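Local structure of putative metal-dependent isothiocyanate hydrolase SaxA (Pectobacterium carotovorum, 6BRM) at residues M1-Q5 / E156-Y160; K83-T89 / F103-L109; E181-T187 / A215-H221. The protein probably hydrolyses isothiocyanates as a metal-dependent enzyme of the metallo-beta-lactamase superfamily, with two zinc ions in its metal site. One frame throughout, in Å; residues are numbered along the deposited sequence.

Interaction 1. Residues M1-Q5 / E156-Y160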
loop_
_atom_site.group_PDB
_atom_site.type_symbol
_atom_site.label_atom_id
_atom_site.label_comp_id
_atom_site.label_asym_id
_atom_site.label_seq_id
_atom_site.Cartn_x
_atom_site.Cartn_y
_atom_site.Cartn_z
ATOM N N MET B 1 -27.143 12.617 1.345
ATOM C CA MET B 1 -26.464 12.381 0.034
ATOM C C MET B 1 -27.446 12.021 -1.068
ATOM O O MET B 1 -28.568 11.589 -0.799
ATOM C CB MET B 1 -25.454 11.237 0.134
ATOM C CG MET B 1 -24.192 11.569 0.898
ATOM S SD MET B 1 -23.304 10.094 1.441
ATOM C CE MET B 1 -23.257 9.115 -0.050
ATOM N N LYS B 2 -26.994 12.212 -2.302
ATOM C CA LYS B 2 -27.602 11.607 -3.480
ATOM C C LYS B 2 -26.471 11.105 -4.376
ATOM O O LYS B 2 -25.793 11.901 -5.026
ATOM C CB LYS B 2 -28.496 12.613 -4.217
ATOM C CG LYS B 2 -29.965 12.564 -3.804
ATOM C CD LYS B 2 -30.703 13.864 -4.103
ATOM C CE LYS B 2 -30.856 14.125 -5.596
ATOM N NZ LYS B 2 -31.351 15.504 -5.860
ATOM N N LEU B 3 -26.251 9.790 -4.361
ATOM C CA LEU B 3 -25.312 9.125 -5.266
ATOM C C LEU B 3 -26.113 8.535 -6.426
ATOM O O LEU B 3 -27.069 7.789 -6.198
ATOM C CB LEU B 3 -24.557 8.005 -4.532
ATOM C CG LEU B 3 -23.176 7.551 -5.042
ATOM C CD1 LEU B 3 -22.851 6.163 -4.508
ATOM C CD2 LEU B 3 -23.037 7.553 -6.559
ATOM N N THR B 4 -25.721 8.869 -7.657
ATOM C CA THR B 4 -26.326 8.308 -8.865
ATOM C C THR B 4 -25.300 7.441 -9.587
ATOM O O THR B 4 -24.223 7.919 -9.932
ATOM C CB THR B 4 -26.796 9.417 -9.836
ATOM O OG1 THR B 4 -27.450 10.466 -9.110
ATOM C CG2 THR B 4 -27.750 8.861 -10.887
ATOM N N GLN B 5 -25.627 6.168 -9.800
ATOM C CA GLN B 5 -24.852 5.313 -10.698
ATOM C C GLN B 5 -25.172 5.760 -12.121
ATOM O O GLN B 5 -26.349 5.852 -12.486
ATOM C CB GLN B 5 -25.229 3.837 -10.497
ATOM C CG GLN B 5 -24.500 2.826 -11.388
ATOM C CD GLN B 5 -23.003 2.750 -11.137
ATOM O OE1 GLN B 5 -22.511 3.141 -10.079
ATOM N NE2 GLN B 5 -22.272 2.234 -12.114
ATOM N N GLU B 156 -24.035 14.958 7.279
ATOM C CA GLU B 156 -23.904 14.039 6.147
ATOM C C GLU B 156 -23.089 12.810 6.566
ATOM O O GLU B 156 -22.099 12.936 7.289
ATOM C CB GLU B 156 -23.229 14.748 4.963
ATOM C CG GLU B 156 -23.601 14.190 3.595
ATOM C CD GLU B 156 -24.733 14.948 2.913
ATOM O OE1 GLU B 156 -25.849 14.398 2.821
ATOM O OE2 GLU B 156 -24.509 16.091 2.461
ATOM N N LYS B 157 -23.508 11.628 6.120
ATOM C CA LYS B 157 -22.770 10.394 6.401
ATOM C C LYS B 157 -21.461 10.356 5.618
ATOM O O LYS B 157 -21.307 11.050 4.605
ATOM C CB LYS B 157 -23.611 9.160 6.061
ATOM C CG LYS B 157 -24.856 9.003 6.920
ATOM C CD LYS B 157 -25.557 7.685 6.641
ATOM C CE LYS B 157 -26.536 7.324 7.745
ATOM N NZ LYS B 157 -27.107 5.963 7.533
ATOM N N THR B 158 -20.528 9.539 6.098
ATOM C CA THR B 158 -19.209 9.400 5.490
ATOM C C THR B 158 -19.276 8.371 4.366
ATOM O O THR B 158 -19.757 7.255 4.580
ATOM C CB THR B 158 -18.166 8.952 6.538
ATOM O OG1 THR B 158 -18.204 9.841 7.664
ATOM C CG2 THR B 158 -16.758 8.949 5.948
ATOM N N ILE B 159 -18.785 8.737 3.181
ATOM C CA ILE B 159 -18.780 7.833 2.013
ATOM C C ILE B 159 -17.347 7.614 1.530
ATOM O O ILE B 159 -16.556 8.552 1.490
ATOM C CB ILE B 159 -19.692 8.317 0.844
ATOM C CG1 ILE B 159 -19.563 7.369 -0.362
ATOM C CG2 ILE B 159 -19.356 9.734 0.413
ATOM C CD1 ILE B 159 -20.655 7.479 -1.407
ATOM N N TYR B 160 -17.044 6.367 1.159
ATOM C CA TYR B 160 -15.729 5.968 0.648
ATOM C C TYR B 160 -15.869 5.334 -0.735
ATOM O O TYR B 160 -16.412 4.243 -0.858
ATOM C CB TYR B 160 -15.078 4.979 1.631
ATOM C CG TYR B 160 -13.729 4.392 1.228
ATOM C CD1 TYR B 160 -12.811 5.110 0.454
ATOM C CD2 TYR B 160 -13.355 3.125 1.666
ATOM C CE1 TYR B 160 -11.577 4.570 0.110
ATOM C CE2 TYR B 160 -12.123 2.581 1.331
ATOM C CZ TYR B 160 -11.239 3.306 0.553
ATOM O OH TYR B 160 -10.021 2.765 0.216
#
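M1 and L3 meet I159 between the two mixed beta sheets of the metallo-beta-lactamase fold, a sandwich in which each sheet here contributes one of the touching segments. The chain starts at this interface: the terminal amine, M1 N, forms a salt bridge with E156 OE1 at 2.7 Å, approaching the carboxylate from above its plane, 39° out of it. The E156 chain bends at chi2 (96°), which brings OE1 to the amine, and its OE2 is held by the backbone N of A16. The M1 side chain runs nearly straight through CG, then bends at chi3 (48°), which lays the methyl CE against I159 CD1 at 3.4 Å, while SD passes 3.9 Å from K157 O. Two residues on, in strand 2-7, L3 CD1 comes to 4.0 Å from the same I159 CD1. I159 CD1 is thus met by both M1 and L3. Strand 2-7 runs between strands 10-15 and 256-258, and strand 159-163 between 148-152 and 182-186; Y15 of the first sheet and I182 and V184 of the second pack around the same apolar patch.

Interaction 2. Residues K83-T89 / F103-L109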
loop_
_atom_site.group_PDB
_atom_site.type_symbol
_atom_site.label_atom_id
_atom_site.label_comp_id
_atom_site.label_asym_id
_atom_site.label_seq_id
_atom_site.Cartn_x
_atom_site.Cartn_y
_atom_site.Cartn_z
ATOM N N LYS B 83 -13.395 22.975 -21.011
ATOM C CA LYS B 83 -12.011 23.110 -20.535
ATOM C C LYS B 83 -11.854 23.998 -19.293
ATOM O O LYS B 83 -10.884 23.847 -18.543
ATOM C CB LYS B 83 -11.098 23.611 -21.662
ATOM C CG LYS B 83 -11.057 22.734 -22.911
ATOM C CD LYS B 83 -10.709 21.284 -22.610
ATOM C CE LYS B 83 -10.466 20.486 -23.883
ATOM N NZ LYS B 83 -11.716 20.275 -24.668
ATOM N N ASP B 84 -12.817 24.898 -19.086
ATOM C CA ASP B 84 -12.861 25.784 -17.909
ATOM C C ASP B 84 -13.495 25.148 -16.650
ATOM O O ASP B 84 -13.634 25.821 -15.619
ATOM C CB ASP B 84 -13.556 27.123 -18.255
ATOM C CG ASP B 84 -14.868 26.944 -19.020
ATOM O OD1 ASP B 84 -15.687 26.082 -18.635
ATOM O OD2 ASP B 84 -15.065 27.661 -20.025
ATOM N N MET B 85 -13.879 23.872 -16.735
ATOM C CA MET B 85 -14.358 23.109 -15.577
ATOM C C MET B 85 -13.217 22.846 -14.595
ATOM O O MET B 85 -12.077 22.601 -15.006
ATOM C CB MET B 85 -14.957 21.771 -16.040
ATOM C CG MET B 85 -15.479 20.847 -14.942
ATOM S SD MET B 85 -16.942 21.459 -14.087
ATOM C CE MET B 85 -18.171 21.283 -15.382
ATOM N N LEU B 86 -13.541 22.882 -13.304
ATOM C CA LEU B 86 -12.589 22.558 -12.243
ATOM C C LEU B 86 -12.376 21.038 -12.161
ATOM O O LEU B 86 -13.292 20.303 -11.780
ATOM C CB LEU B 86 -13.091 23.097 -10.895
ATOM C CG LEU B 86 -12.253 22.823 -9.636
ATOM C CD1 LEU B 86 -10.811 23.291 -9.788
ATOM C CD2 LEU B 86 -12.903 23.486 -8.433
ATOM N N ILE B 87 -11.174 20.579 -12.511
ATOM C CA ILE B 87 -10.833 19.155 -12.466
ATOM C C ILE B 87 -9.922 18.868 -11.274
ATOM O O ILE B 87 -8.887 19.514 -11.113
ATOM C CB ILE B 87 -10.105 18.681 -13.749
ATOM C CG1 ILE B 87 -10.753 19.247 -15.025
ATOM C CG2 ILE B 87 -10.062 17.158 -13.802
ATOM C CD1 ILE B 87 -12.207 18.872 -15.229
ATOM N N TYR B 88 -10.312 17.887 -10.462
ATOM C CA TYR B 88 -9.511 17.400 -9.340
ATOM C C TYR B 88 -8.803 16.105 -9.753
ATOM O O TYR B 88 -9.469 15.106 -10.039
ATOM C CB TYR B 88 -10.404 17.137 -8.118
ATOM C CG TYR B 88 -10.741 18.372 -7.292
ATOM C CD1 TYR B 88 -9.745 19.073 -6.609
ATOM C CD2 TYR B 88 -12.058 18.826 -7.175
ATOM C CE1 TYR B 88 -10.043 20.193 -5.848
ATOM C CE2 TYR B 88 -12.367 19.949 -6.412
ATOM C CZ TYR B 88 -11.355 20.627 -5.750
ATOM O OH TYR B 88 -11.647 21.738 -4.996
ATOM N N THR B 89 -7.467 16.122 -9.778
ATOM C CA THR B 89 -6.672 14.944 -10.147
ATOM C C THR B 89 -5.954 14.310 -8.957
ATOM O O THR B 89 -5.810 14.914 -7.895
ATOM C CB THR B 89 -5.624 15.272 -11.226
ATOM O OG1 THR B 89 -4.660 16.197 -10.706
ATOM C CG2 THR B 89 -6.291 15.857 -12.463
ATOM N N PHE B 103 -7.319 21.440 -21.028
ATOM C CA PHE B 103 -7.889 21.919 -19.763
ATOM C C PHE B 103 -6.902 22.855 -19.060
ATOM O O PHE B 103 -5.686 22.686 -19.192
ATOM C CB PHE B 103 -8.253 20.740 -18.854
ATOM C CG PHE B 103 -9.368 19.879 -19.389
ATOM C CD1 PHE B 103 -9.112 18.847 -20.289
ATOM C CD2 PHE B 103 -10.684 20.092 -18.984
ATOM C CE1 PHE B 103 -10.143 18.054 -20.780
ATOM C CE2 PHE B 103 -11.719 19.303 -19.473
ATOM C CZ PHE B 103 -11.449 18.282 -20.372
ATOM N N PHE B 104 -7.425 23.852 -18.341
ATOM C CA PHE B 104 -6.573 24.811 -17.600
ATOM C C PHE B 104 -6.955 25.128 -16.135
ATOM O O PHE B 104 -6.161 25.765 -15.435
ATOM C CB PHE B 104 -6.379 26.110 -18.412
ATOM C CG PHE B 104 -7.645 26.669 -19.008
ATOM C CD1 PHE B 104 -8.584 27.314 -18.208
ATOM C CD2 PHE B 104 -7.888 26.579 -20.379
ATOM C CE1 PHE B 104 -9.747 27.841 -18.755
ATOM C CE2 PHE B 104 -9.050 27.105 -20.932
ATOM C CZ PHE B 104 -9.981 27.737 -20.117
ATOM N N ASN B 105 -8.130 24.688 -15.667
ATOM C CA ASN B 105 -8.545 24.866 -14.262
ATOM C C ASN B 105 -8.441 23.526 -13.525
ATOM O O ASN B 105 -9.437 22.840 -13.304
ATOM C CB ASN B 105 -9.973 25.429 -14.188
ATOM C CG ASN B 105 -10.091 26.837 -14.768
ATOM O OD1 ASN B 105 -9.143 27.632 -14.739
ATOM N ND2 ASN B 105 -11.276 27.160 -15.276
ATOM N N ILE B 106 -7.212 23.173 -13.148
ATOM C CA ILE B 106 -6.870 21.850 -12.616
ATOM C C ILE B 106 -6.290 21.974 -11.206
ATOM O O ILE B 106 -5.574 22.927 -10.905
ATOM C CB ILE B 106 -5.840 21.156 -13.540
ATOM C CG1 ILE B 106 -6.431 20.946 -14.939
ATOM C CG2 ILE B 106 -5.384 19.809 -12.980
ATOM C CD1 ILE B 106 -5.393 20.941 -16.031
ATOM N N ARG B 107 -6.613 21.007 -10.351
ATOM C CA ARG B 107 -6.074 20.921 -8.992
ATOM C C ARG B 107 -5.676 19.481 -8.686
ATOM O O ARG B 107 -6.305 18.540 -9.171
ATOM C CB ARG B 107 -7.111 21.383 -7.965
ATOM C CG ARG B 107 -7.295 22.888 -7.872
ATOM C CD ARG B 107 -8.154 23.237 -6.666
ATOM N NE ARG B 107 -8.503 24.657 -6.600
ATOM C CZ ARG B 107 -9.225 25.221 -5.629
ATOM N NH1 ARG B 107 -9.482 26.528 -5.669
ATOM N NH2 ARG B 107 -9.694 24.494 -4.614
ATOM N N VAL B 108 -4.632 19.325 -7.874
ATOM C CA VAL B 108 -4.140 18.016 -7.452
ATOM C C VAL B 108 -4.635 17.764 -6.036
ATOM O O VAL B 108 -4.456 18.608 -5.160
ATOM C CB VAL B 108 -2.596 17.957 -7.463
ATOM C CG1 VAL B 108 -2.102 16.567 -7.065
ATOM C CG2 VAL B 108 -2.056 18.358 -8.831
ATOM N N LEU B 109 -5.262 16.608 -5.821
ATOM C CA LEU B 109 -5.702 16.207 -4.488
ATOM C C LEU B 109 -4.491 15.879 -3.630
ATOM O O LEU B 109 -3.673 15.036 -3.999
ATOM C CB LEU B 109 -6.646 14.988 -4.533
ATOM C CG LEU B 109 -8.156 15.197 -4.355
ATOM C CD1 LEU B 109 -8.651 16.434 -5.079
ATOM C CD2 LEU B 109 -8.922 13.962 -4.817
#
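R107 O is gripped twice by T89: the backbone N of T89 lies 2.8 Å from it in a nearly straight bond (N-H...O 174°), and T89 OG1, 3.2 Å from R107 O, donates from above the carbonyl plane. The hydroxyl gets there because it stands between its own backbone N and carbonyl carbon (chi1 65°). This pair belongs to a parallel ladder in which I87 faces I106, Y88 faces R107 and T89 faces V108. R107 N bonds to I87 O, I87 N to N105 O, and L109 N closes the far end on T89 O at 2.7 Å. Nearer the start of the two segments, N105 ND2 reaches D84 O at 2.7 Å; the oxygen lies in the amide plane of N105, while ND2 stands above the plane of the D84 carbonyl. K83 then bends across the F103 ring, its CD 3.5 Å from the ring centroid and almost squarely over one face, a CH-pi contact. On the Y88 and R107 face the two side chains run together in the same direction, ring and guanidinium planes 79° apart, with R107 CD 3.7 Å from Y88 CE1. The L109 side chain crosses that of Y88 at about a right angle, its CD1 against the CD1 side of the ring. Helix 92-100 links the strands as a beta-alpha-beta crossover and covers the I106 and T89 face; strand 106-108 is outermost in the sheet of this chain, and strand 62-64 follows 87-89 on its inner flank.

Interaction 3. Residues E181-T187 / A215-H221. With ZN (zinc ion), chain M.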
loop_
_atom_site.group_PDB
_atom_site.type_symbol
_atom_site.label_atom_id
_atom_site.label_comp_id
_atom_site.label_asym_id
_atom_site.label_seq_id
_atom_site.Cartn_x
_atom_site.Cartn_y
_atom_site.Cartn_z
ATOM N N GLU B 181 -19.970 4.608 6.607
ATOM C CA GLU B 181 -21.275 3.940 6.549
ATOM C C GLU B 181 -21.580 3.448 5.123
ATOM O O GLU B 181 -22.337 2.496 4.945
ATOM C CB GLU B 181 -22.401 4.864 7.046
ATOM C CG GLU B 181 -22.316 5.240 8.525
ATOM C CD GLU B 181 -21.755 6.635 8.765
ATOM O OE1 GLU B 181 -22.534 7.612 8.716
ATOM O OE2 GLU B 181 -20.537 6.756 9.020
ATOM N N ILE B 182 -20.989 4.105 4.121
ATOM C CA ILE B 182 -21.151 3.745 2.710
ATOM C C ILE B 182 -19.779 3.495 2.079
ATOM O O ILE B 182 -18.916 4.375 2.097
ATOM C CB ILE B 182 -21.856 4.874 1.923
ATOM C CG1 ILE B 182 -23.226 5.197 2.539
ATOM C CG2 ILE B 182 -22.019 4.497 0.451
ATOM C CD1 ILE B 182 -23.715 6.588 2.207
ATOM N N VAL B 183 -19.593 2.303 1.518
ATOM C CA VAL B 183 -18.369 1.946 0.796
ATOM C C VAL B 183 -18.743 1.575 -0.640
ATOM O O VAL B 183 -19.392 0.553 -0.862
ATOM C CB VAL B 183 -17.626 0.775 1.482
ATOM C CG1 VAL B 183 -16.272 0.532 0.828
ATOM C CG2 VAL B 183 -17.427 1.067 2.963
ATOM N N VAL B 184 -18.338 2.408 -1.602
ATOM C CA VAL B 184 -18.608 2.167 -3.023
ATOM C C VAL B 184 -17.432 1.397 -3.636
ATOM O O VAL B 184 -16.318 1.923 -3.713
ATOM C CB VAL B 184 -18.836 3.483 -3.808
ATOM C CG1 VAL B 184 -19.309 3.189 -5.230
ATOM C CG2 VAL B 184 -19.840 4.376 -3.092
ATOM N N LEU B 185 -17.685 0.159 -4.064
ATOM C CA LEU B 185 -16.653 -0.710 -4.641
ATOM C C LEU B 185 -16.785 -0.823 -6.157
ATOM O O LEU B 185 -17.897 -0.784 -6.698
ATOM C CB LEU B 185 -16.735 -2.113 -4.041
ATOM C CG LEU B 185 -16.772 -2.237 -2.521
ATOM C CD1 LEU B 185 -16.841 -3.703 -2.137
ATOM C CD2 LEU B 185 -15.574 -1.569 -1.871
ATOM N N ASN B 186 -15.638 -0.970 -6.820
ATOM C CA ASN B 186 -15.566 -1.250 -8.253
ATOM C C ASN B 186 -15.459 -2.764 -8.443
ATOM O O ASN B 186 -14.358 -3.313 -8.511
ATOM C CB ASN B 186 -14.368 -0.523 -8.873
ATOM C CG ASN B 186 -14.545 0.989 -8.888
ATOM O OD1 ASN B 186 -15.540 1.524 -8.390
ATOM N ND2 ASN B 186 -13.579 1.686 -9.471
ATOM N N THR B 187 -16.619 -3.425 -8.512
ATOM C CA THR B 187 -16.722 -4.893 -8.536
ATOM C C THR B 187 -16.934 -5.441 -9.958
ATOM O O THR B 187 -17.885 -6.179 -10.228
ATOM C CB THR B 187 -17.870 -5.378 -7.623
ATOM O OG1 THR B 187 -19.083 -4.710 -7.985
ATOM C CG2 THR B 187 -17.562 -5.090 -6.172
ATOM N N ALA B 215 -21.653 -1.076 7.721
ATOM C CA ALA B 215 -21.594 -0.435 6.412
ATOM C C ALA B 215 -22.529 -1.055 5.378
ATOM O O ALA B 215 -22.979 -2.196 5.521
ATOM C CB ALA B 215 -20.164 -0.451 5.889
ATOM N N THR B 216 -22.805 -0.271 4.339
ATOM C CA THR B 216 -23.618 -0.684 3.201
ATOM C C THR B 216 -22.748 -0.579 1.955
ATOM O O THR B 216 -22.114 0.452 1.737
ATOM C CB THR B 216 -24.844 0.238 3.036
ATOM O OG1 THR B 216 -25.460 0.457 4.310
ATOM C CG2 THR B 216 -25.860 -0.373 2.079
ATOM N N ILE B 217 -22.725 -1.633 1.140
ATOM C CA ILE B 217 -21.870 -1.676 -0.052
ATOM C C ILE B 217 -22.669 -1.300 -1.302
ATOM O O ILE B 217 -23.687 -1.924 -1.596
ATOM C CB ILE B 217 -21.233 -3.073 -0.273
ATOM C CG1 ILE B 217 -20.708 -3.676 1.042
ATOM C CG2 ILE B 217 -20.119 -2.996 -1.315
ATOM C CD1 ILE B 217 -19.765 -2.790 1.834
ATOM N N VAL B 218 -22.200 -0.284 -2.025
ATOM C CA VAL B 218 -22.729 0.057 -3.349
ATOM C C VAL B 218 -21.797 -0.526 -4.415
ATOM O O VAL B 218 -20.655 -0.086 -4.555
ATOM C CB VAL B 218 -22.857 1.585 -3.537
ATOM C CG1 VAL B 218 -23.327 1.928 -4.950
ATOM C CG2 VAL B 218 -23.803 2.168 -2.492
ATOM N N ALA B 219 -22.291 -1.520 -5.154
ATOM C CA ALA B 219 -21.532 -2.146 -6.236
ATOM C C ALA B 219 -21.521 -1.246 -7.470
ATOM O O ALA B 219 -22.500 -0.548 -7.749
ATOM C CB ALA B 219 -22.118 -3.507 -6.576
ATOM N N SER B 220 -20.406 -1.271 -8.201
ATOM C CA SER B 220 -20.193 -0.404 -9.362
ATOM C C SER B 220 -19.072 -0.968 -10.234
ATOM O O SER B 220 -18.459 -1.974 -9.879
ATOM C CB SER B 220 -19.852 1.020 -8.901
ATOM O OG SER B 220 -19.665 1.910 -9.996
ATOM N N HIS B 221 -18.825 -0.323 -11.374
ATOM C CA HIS B 221 -17.756 -0.708 -12.309
ATOM C C HIS B 221 -18.014 -2.092 -12.943
ATOM O O HIS B 221 -17.095 -2.906 -13.049
ATOM C CB HIS B 221 -16.383 -0.645 -11.601
ATOM C CG HIS B 221 -15.207 -0.509 -12.524
ATOM N ND1 HIS B 221 -14.952 -1.393 -13.550
ATOM C CD2 HIS B 221 -14.190 0.387 -12.542
ATOM C CE1 HIS B 221 -13.846 -1.029 -14.177
ATOM N NE2 HIS B 221 -13.357 0.044 -13.579
HETATM ZN ZN ZN M . -11.363 0.686 -14.303
HETATM O O HOH W 1 -9.592 0.997 -15.581
HETATM O O HOH W 2 -10.838 -1.430 -14.604
#
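The N186 amide and the H221 imidazole lie obliquely against each other, their planes 41° apart, with ND2 of N186 3.4 Å from H221 CD2. H221 NE2 binds the zinc ion at 2.2 Å; two waters, D71, H72 and D164 complete the coordination, and the H72 ring meets that of H221 at an inclined angle. ND2 of N186 also donates to OD1 of D164, the carboxylate that the two zinc sites share, so this asparagine acts as a second-shell residue that probably helps orient it. With CG anti to the backbone N (chi1 -158°) and a positive phi just beyond the strand, the H221 ring is directed at the metal. In the metallo-beta-lactamase fold, metal ligands characteristically sit at the ends of sheet strands, and H221 directly follows strand 216-220. That strand runs parallel to 182-186: V183 N bonds to T216 O at 3.1 Å, V183 O accepts from V218 N, and L185 N reaches V218 O at 3.0 Å. T187 N ends the series on S220 O at 2.7 Å. Along one face I182 CG2 and V184 CG2 lie beside V218, and S220 OG bonds to OE1 of Q5 from the other sheet. On the other face the L185 side chain crosses that of I217 obliquely, CD1 of L185 3.5 Å from CG2 of I217, on the side covered by helices 169-178 and 203-211, whose Y171 touches L185 and whose L209 touches I217.

From the N terminus, the chain enters strand 2-7 at once, and interaction 1 brings 156-160 back to it, closing a loop of 150 residues that spans the two sheets. Interaction 2 falls wholly within that loop: a short crossover through helix 92-100 pairs 83-89 with 103-109 at the far border of the first sheet, about 22 Å from interaction 1 between centres. Interaction 3 follows in series, closing its own 27-residue loop inside the second sheet. It adjoins interaction 1 directly, since strands 159-163 and 182-186 are neighbours: Y160 N probably hydrogen-bonds I182 O, and V184 N probably bonds to Y160 O. Interactions 2 and 3 do not touch and lie on opposite sides of the chain's centre.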